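Local coordinates for protein 4-oxalocrotonase tautomerase isozyme (PDB 4FDX) that belongs to the 4-oxalocrotonase-like tautomerases, small enzymes of the MIF clan, and forms an assembly of six copies of one short chain, at residues P1-N6 against V38-N43; N6-R11 against L45-F50. One frame throughout, in Å; residues are numbered along the deposited sequence.

Interaction 1: P1-N6 against V38-N43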
loop_
_atom_site.group_PDB
_atom_site.type_symbol
_atom_site.label_atom_id
_atom_site.label_comp_id
_atom_site.label_asym_id
_atom_site.label_seq_id
_atom_site.Cartn_x
_atom_site.Cartn_y
_atom_site.Cartn_z
ATOM N N PRO B 1 -3.957 14.345 -4.320
ATOM C CA PRO B 1 -3.209 13.114 -4.576
ATOM C C PRO B 1 -2.512 12.647 -3.322
ATOM O O PRO B 1 -1.989 13.455 -2.575
ATOM C CB PRO B 1 -2.261 13.523 -5.745
ATOM C CG PRO B 1 -3.105 14.544 -6.489
ATOM C CD PRO B 1 -3.795 15.319 -5.422
ATOM N N ILE B 2 -2.501 11.351 -3.120
ATOM C CA ILE B 2 -1.708 10.765 -1.975
ATOM C C ILE B 2 -0.616 9.874 -2.526
ATOM O O ILE B 2 -0.939 8.913 -3.297
ATOM C CB ILE B 2 -2.622 9.935 -1.118
ATOM C CG1 ILE B 2 -3.598 10.931 -0.450
ATOM C CG2 ILE B 2 -1.819 9.153 -0.064
ATOM C CD1 ILE B 2 -4.854 10.345 0.172
ATOM N N ILE B 3 0.642 10.162 -2.176
ATOM C CA ILE B 3 1.812 9.500 -2.813
ATOM C C ILE B 3 2.488 8.682 -1.719
ATOM O O ILE B 3 2.771 9.227 -0.666
ATOM C CB ILE B 3 2.722 10.540 -3.409
ATOM C CG1 ILE B 3 1.901 11.236 -4.541
ATOM C CG2 ILE B 3 4.057 9.864 -3.819
ATOM C CD1 ILE B 3 2.548 12.491 -4.935
ATOM N N GLN B 4 2.691 7.375 -1.926
ATOM C CA GLN B 4 3.576 6.601 -1.040
ATOM C C GLN B 4 4.913 6.348 -1.738
ATOM O O GLN B 4 4.935 5.914 -2.844
ATOM C CB GLN B 4 2.971 5.268 -0.608
ATOM C CG GLN B 4 1.698 5.489 0.208
ATOM C CD GLN B 4 0.631 4.404 0.030
ATOM O OE1 GLN B 4 -0.079 4.340 -1.016
ATOM N NE2 GLN B 4 0.482 3.573 1.071
ATOM N N MET B 5 6.001 6.738 -1.098
ATOM C CA MET B 5 7.322 6.544 -1.684
ATOM C C MET B 5 8.039 5.520 -0.824
ATOM O O MET B 5 8.292 5.742 0.336
ATOM C CB MET B 5 8.032 7.886 -1.757
ATOM C CG MET B 5 9.483 7.558 -2.166
ATOM S SD MET B 5 10.332 9.033 -2.791
ATOM C CE MET B 5 10.395 10.011 -1.368
ATOM N N ASN B 6 8.423 4.404 -1.456
ATOM C CA ASN B 6 9.182 3.325 -0.773
ATOM C C ASN B 6 10.638 3.472 -1.234
ATOM O O ASN B 6 10.902 3.503 -2.466
ATOM C CB ASN B 6 8.602 1.973 -1.225
ATOM C CG ASN B 6 7.090 1.856 -0.972
ATOM O OD1 ASN B 6 6.653 1.541 0.111
ATOM N ND2 ASN B 6 6.278 2.163 -1.992
ATOM N N VAL B 38 -1.817 17.660 -1.627
ATOM C CA VAL B 38 -0.752 16.667 -1.948
ATOM C C VAL B 38 -0.098 16.149 -0.680
ATOM O O VAL B 38 0.524 16.925 0.061
ATOM C CB VAL B 38 0.328 17.225 -2.885
ATOM C CG1 VAL B 38 1.302 16.120 -3.295
ATOM C CG2 VAL B 38 -0.369 17.751 -4.136
ATOM N N ARG B 39 -0.317 14.855 -0.409
ATOM C CA ARG B 39 0.325 14.242 0.776
ATOM C C ARG B 39 1.306 13.141 0.346
ATOM O O ARG B 39 1.068 12.452 -0.644
ATOM C CB ARG B 39 -0.745 13.620 1.672
ATOM C CG ARG B 39 -1.523 14.723 2.400
ATOM C CD ARG B 39 -2.818 14.135 2.997
ATOM N NE ARG B 39 -3.349 15.185 3.880
ATOM C CZ ARG B 39 -3.837 16.331 3.422
ATOM N NH1 ARG B 39 -4.039 16.571 2.142
ATOM N NH2 ARG B 39 -4.248 17.253 4.313
ATOM N N ILE B 40 2.495 13.123 0.956
ATOM C CA ILE B 40 3.442 12.074 0.658
ATOM C C ILE B 40 3.733 11.325 1.953
ATOM O O ILE B 40 3.968 11.953 3.068
ATOM C CB ILE B 40 4.780 12.718 0.142
ATOM C CG1 ILE B 40 4.446 13.566 -1.114
ATOM C CG2 ILE B 40 5.733 11.553 -0.198
ATOM C CD1 ILE B 40 5.599 14.261 -1.756
ATOM N N LEU B 41 3.787 9.995 1.825
ATOM C CA LEU B 41 4.113 9.114 2.965
ATOM C C LEU B 41 5.404 8.417 2.513
ATOM O O LEU B 41 5.411 7.863 1.408
ATOM C CB LEU B 41 3.017 8.014 3.153
ATOM C CG LEU B 41 1.706 8.558 3.673
ATOM C CD1 LEU B 41 1.002 9.663 2.870
ATOM C CD2 LEU B 41 0.822 7.354 3.837
ATOM N N ILE B 42 6.422 8.409 3.350
ATOM C CA ILE B 42 7.700 7.740 3.008
ATOM C C ILE B 42 7.809 6.506 3.829
ATOM O O ILE B 42 7.659 6.496 5.099
ATOM C CB ILE B 42 8.887 8.650 3.321
ATOM C CG1 ILE B 42 8.913 9.829 2.359
ATOM C CG2 ILE B 42 10.161 7.864 3.163
ATOM C CD1 ILE B 42 9.980 10.883 2.789
ATOM N N ASN B 43 8.064 5.399 3.149
ATOM C CA ASN B 43 8.272 4.096 3.806
ATOM C C ASN B 43 9.678 3.712 3.511
ATOM O O ASN B 43 10.029 3.524 2.385
ATOM C CB ASN B 43 7.273 3.071 3.283
ATOM C CG ASN B 43 7.521 1.701 3.901
ATOM O OD1 ASN B 43 7.595 1.540 5.157
ATOM N ND2 ASN B 43 7.740 0.694 3.013
HETATM O O HOH W 1 -3.880 14.682 -0.029
#

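Interaction 2: N6-R11 against L45-F50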
loop_
_atom_site.group_PDB
_atom_site.type_symbol
_atom_site.label_atom_id
_atom_site.label_comp_id
_atom_site.label_asym_id
_atom_site.label_seq_id
_atom_site.Cartn_x
_atom_site.Cartn_y
_atom_site.Cartn_z
ATOM N N ASN B 6 8.423 4.404 -1.456
ATOM C CA ASN B 6 9.182 3.325 -0.773
ATOM C C ASN B 6 10.638 3.472 -1.234
ATOM O O ASN B 6 10.902 3.503 -2.466
ATOM C CB ASN B 6 8.602 1.973 -1.225
ATOM C CG ASN B 6 7.090 1.856 -0.972
ATOM O OD1 ASN B 6 6.653 1.541 0.111
ATOM N ND2 ASN B 6 6.278 2.163 -1.992
ATOM N N LEU B 7 11.525 3.609 -0.246
ATOM C CA LEU B 7 12.955 3.915 -0.436
ATOM C C LEU B 7 13.690 2.935 0.375
ATOM O O LEU B 7 13.263 2.650 1.488
ATOM C CB LEU B 7 13.419 5.273 0.269
ATOM C CG LEU B 7 12.802 6.583 -0.095
ATOM C CD1 LEU B 7 13.550 7.712 0.558
ATOM C CD2 LEU B 7 13.040 6.688 -1.587
ATOM N N LEU B 8 14.892 2.533 -0.080
ATOM C CA LEU B 8 15.833 1.890 0.865
ATOM C C LEU B 8 16.290 2.835 1.993
ATOM O O LEU B 8 16.415 4.060 1.758
ATOM C CB LEU B 8 17.109 1.397 0.159
ATOM C CG LEU B 8 16.937 0.298 -0.811
ATOM C CD1 LEU B 8 18.292 0.032 -1.497
ATOM C CD2 LEU B 8 16.570 -0.929 0.001
ATOM N N GLU B 9 16.511 2.296 3.184
ATOM C CA GLU B 9 17.056 2.980 4.424
ATOM C C GLU B 9 18.334 3.689 4.134
ATOM O O GLU B 9 19.063 3.328 3.211
ATOM C CB GLU B 9 17.359 2.011 5.571
ATOM C CG GLU B 9 16.138 1.485 6.302
ATOM C CD GLU B 9 16.446 0.573 7.453
ATOM O OE1 GLU B 9 17.600 0.137 7.585
ATOM O OE2 GLU B 9 15.502 0.294 8.242
ATOM N N GLY B 10 18.600 4.704 4.966
ATOM C CA GLY B 10 19.945 5.285 4.956
ATOM C C GLY B 10 20.097 6.676 4.421
ATOM O O GLY B 10 21.143 7.271 4.658
ATOM N N ARG B 11 19.079 7.215 3.730
ATOM C CA ARG B 11 19.124 8.625 3.189
ATOM C C ARG B 11 19.060 9.698 4.238
ATOM O O ARG B 11 18.434 9.523 5.291
ATOM C CB ARG B 11 17.988 8.846 2.230
ATOM C CG ARG B 11 18.113 7.769 1.217
ATOM C CD ARG B 11 17.693 8.354 -0.037
ATOM N NE ARG B 11 17.900 7.434 -1.144
ATOM C CZ ARG B 11 18.739 7.672 -2.144
ATOM N NH1 ARG B 11 19.527 8.768 -2.145
ATOM N NH2 ARG B 11 18.816 6.791 -3.135
ATOM N N LEU B 45 12.729 1.057 3.607
ATOM C CA LEU B 45 12.924 -0.363 3.595
ATOM C C LEU B 45 14.329 -0.736 4.034
ATOM O O LEU B 45 15.305 -0.273 3.515
ATOM C CB LEU B 45 12.800 -0.885 2.169
ATOM C CG LEU B 45 11.423 -0.701 1.509
ATOM C CD1 LEU B 45 11.571 -0.806 -0.010
ATOM C CD2 LEU B 45 10.419 -1.633 2.084
ATOM N N GLY B 46 14.369 -1.643 4.970
ATOM C CA GLY B 46 15.670 -2.219 5.342
ATOM C C GLY B 46 16.187 -3.057 4.211
ATOM O O GLY B 46 15.399 -3.578 3.403
ATOM N N VAL B 47 17.506 -3.169 4.128
ATOM C CA VAL B 47 18.156 -3.864 3.018
ATOM C C VAL B 47 17.778 -5.343 3.017
ATOM O O VAL B 47 17.833 -5.961 1.927
ATOM C CB VAL B 47 19.710 -3.717 2.927
ATOM C CG1 VAL B 47 20.110 -2.385 2.268
ATOM C CG2 VAL B 47 20.354 -3.975 4.263
ATOM N N GLU B 48 17.376 -5.934 4.157
ATOM C CA GLU B 48 16.868 -7.248 4.149
ATOM C C GLU B 48 15.373 -7.410 3.666
ATOM O O GLU B 48 14.827 -8.496 3.542
ATOM C CB GLU B 48 17.106 -7.777 5.577
ATOM C CG GLU B 48 16.323 -7.076 6.733
ATOM C CD GLU B 48 16.559 -5.590 7.147
ATOM O OE1 GLU B 48 17.337 -4.810 6.592
ATOM O OE2 GLU B 48 15.925 -5.195 8.175
ATOM N N HIS B 49 14.760 -6.281 3.366
ATOM C CA HIS B 49 13.331 -6.155 3.088
ATOM C C HIS B 49 13.017 -5.644 1.715
ATOM O O HIS B 49 11.870 -5.275 1.425
ATOM C CB HIS B 49 12.685 -5.270 4.148
ATOM C CG HIS B 49 12.573 -5.923 5.486
ATOM N ND1 HIS B 49 12.328 -5.169 6.615
ATOM C CD2 HIS B 49 12.740 -7.250 5.882
ATOM C CE1 HIS B 49 12.273 -6.045 7.692
ATOM N NE2 HIS B 49 12.587 -7.297 7.235
ATOM N N PHE B 50 14.007 -5.668 0.817
ATOM C CA PHE B 50 13.760 -5.319 -0.554
ATOM C C PHE B 50 14.532 -6.255 -1.442
ATOM O O PHE B 50 15.717 -6.499 -1.171
ATOM C CB PHE B 50 14.178 -3.851 -0.848
ATOM C CG PHE B 50 13.998 -3.516 -2.300
ATOM C CD1 PHE B 50 12.708 -3.465 -2.907
ATOM C CD2 PHE B 50 15.098 -3.355 -3.089
ATOM C CE1 PHE B 50 12.610 -3.141 -4.294
ATOM C CE2 PHE B 50 15.025 -3.019 -4.422
ATOM C CZ PHE B 50 13.776 -2.993 -5.050
#

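Interaction 1: P1-N6 against V38-N43
N6 and N43 meet through their amides on the face of the sheet that also carries I2, Q4, R39 and L41. The two planes stand 80° apart, and N43 ND2 donates to N6 OD1 over 3.2 Å, arriving in the carbonyl plane of N6 on a lone pair. N43 reaches across because its CG lies anti to the backbone N (chi1 177°), whereas N6 bends the other way and keeps ND2 for I2 O and Q4 OE1 of a second subunit. Asparagine suits position 6, where one amide accepts and donates; N43 supplies an N-H. Next along, Q4 and L41 run side by side, the aliphatic Q4 CG 4.1 Å from L41 CB, while I2 CG2 touches L41 CD1 at a slant. Beneath them residues 2-6 and 39-43 pair in parallel, parts of strands 2-8 and 39-45 of a right-handed beta-alpha-beta unit whose helix 13-31 packs on the other face. There the branched I3 and I40 meet, I3 CB 4.2 Å from I40 CG1, both resting on that helix, and the pliant M5 curls its CE to within 4.0 Å of I42 CG1. Backbone bonds alternate between the strands, I3 N to R39 O at 2.8 Å being one. At the start of both strands, a water accepts from R39 NH1 at the guanidinium edge and weakly donates to P1 O; the same NH1 binds D36 O.

Interaction 2: N6-R11 against L45-F50
L8 holds CG beside its backbone N (chi1 -66°), and of its two methyls it is CD2, not the extended CD1, that turns to the loop after strand 39-45, touching F50 CB at 3.9 Å. E9 makes the same first turn (chi1 -75°) and then runs straight, which lays its CG 3.4 Å from L45 O and sets the carboxylate carbon CD against G46 CA at 3.6 Å. The side chains of L8 and F50 cross at about a right angle, and L8 CD2 also approaches V47 CG1 and L45 CB, so one methyl serves three neighbours. L45, turned to the same side of the sheet as L8, brings its CD1 to N6 CB at 4.2 Å and also packs on L41 of a neighbouring subunit. These contacts gather round the last parallel pairing of strands 2-8 and 39-45, L8 with L45, after which the two strands part. L45 N gives a hydrogen bond of 2.7 Å to L7 O. E9 N returns one of 2.9 Å to L45 O, but from 37° above that carbonyl plane, as E9 already leaves the strand. G46 suits its place because a side chain there would run into the E48 carboxylate; its carbonyl receives H49 N in a tight turn. V47 and F50 then reach helix 57-63. Backbone bonds thus fix the pairing, while E9 OE1 lies 5.1 Å from E48 OE1, a nearness of like charges that would probably raise the cost of keeping both carboxylates ionised.

In the fold
Interaction 1 and interaction 2 follow one another along the parallel pair of strands 2-8 and 39-45, with centres about 16 Å apart on opposite sides of the chain's centre. N6 belongs to both. The join is made by L7, whose backbone N lies 3.0 Å from N43 O, a probable hydrogen bond between L7 N and N43 O. On the side-chain level L7 CD1 packs 4.3 Å from I42 CG2. Interaction 1 pairs the strands from their N-terminal ends, and interaction 2 adds the last pairing and the loop that follows, leading to strand 50-52. Both also touch the second subunit: residues 2-6 pair antiparallel with a strand of that chain, which extends the sheet beyond a single chain.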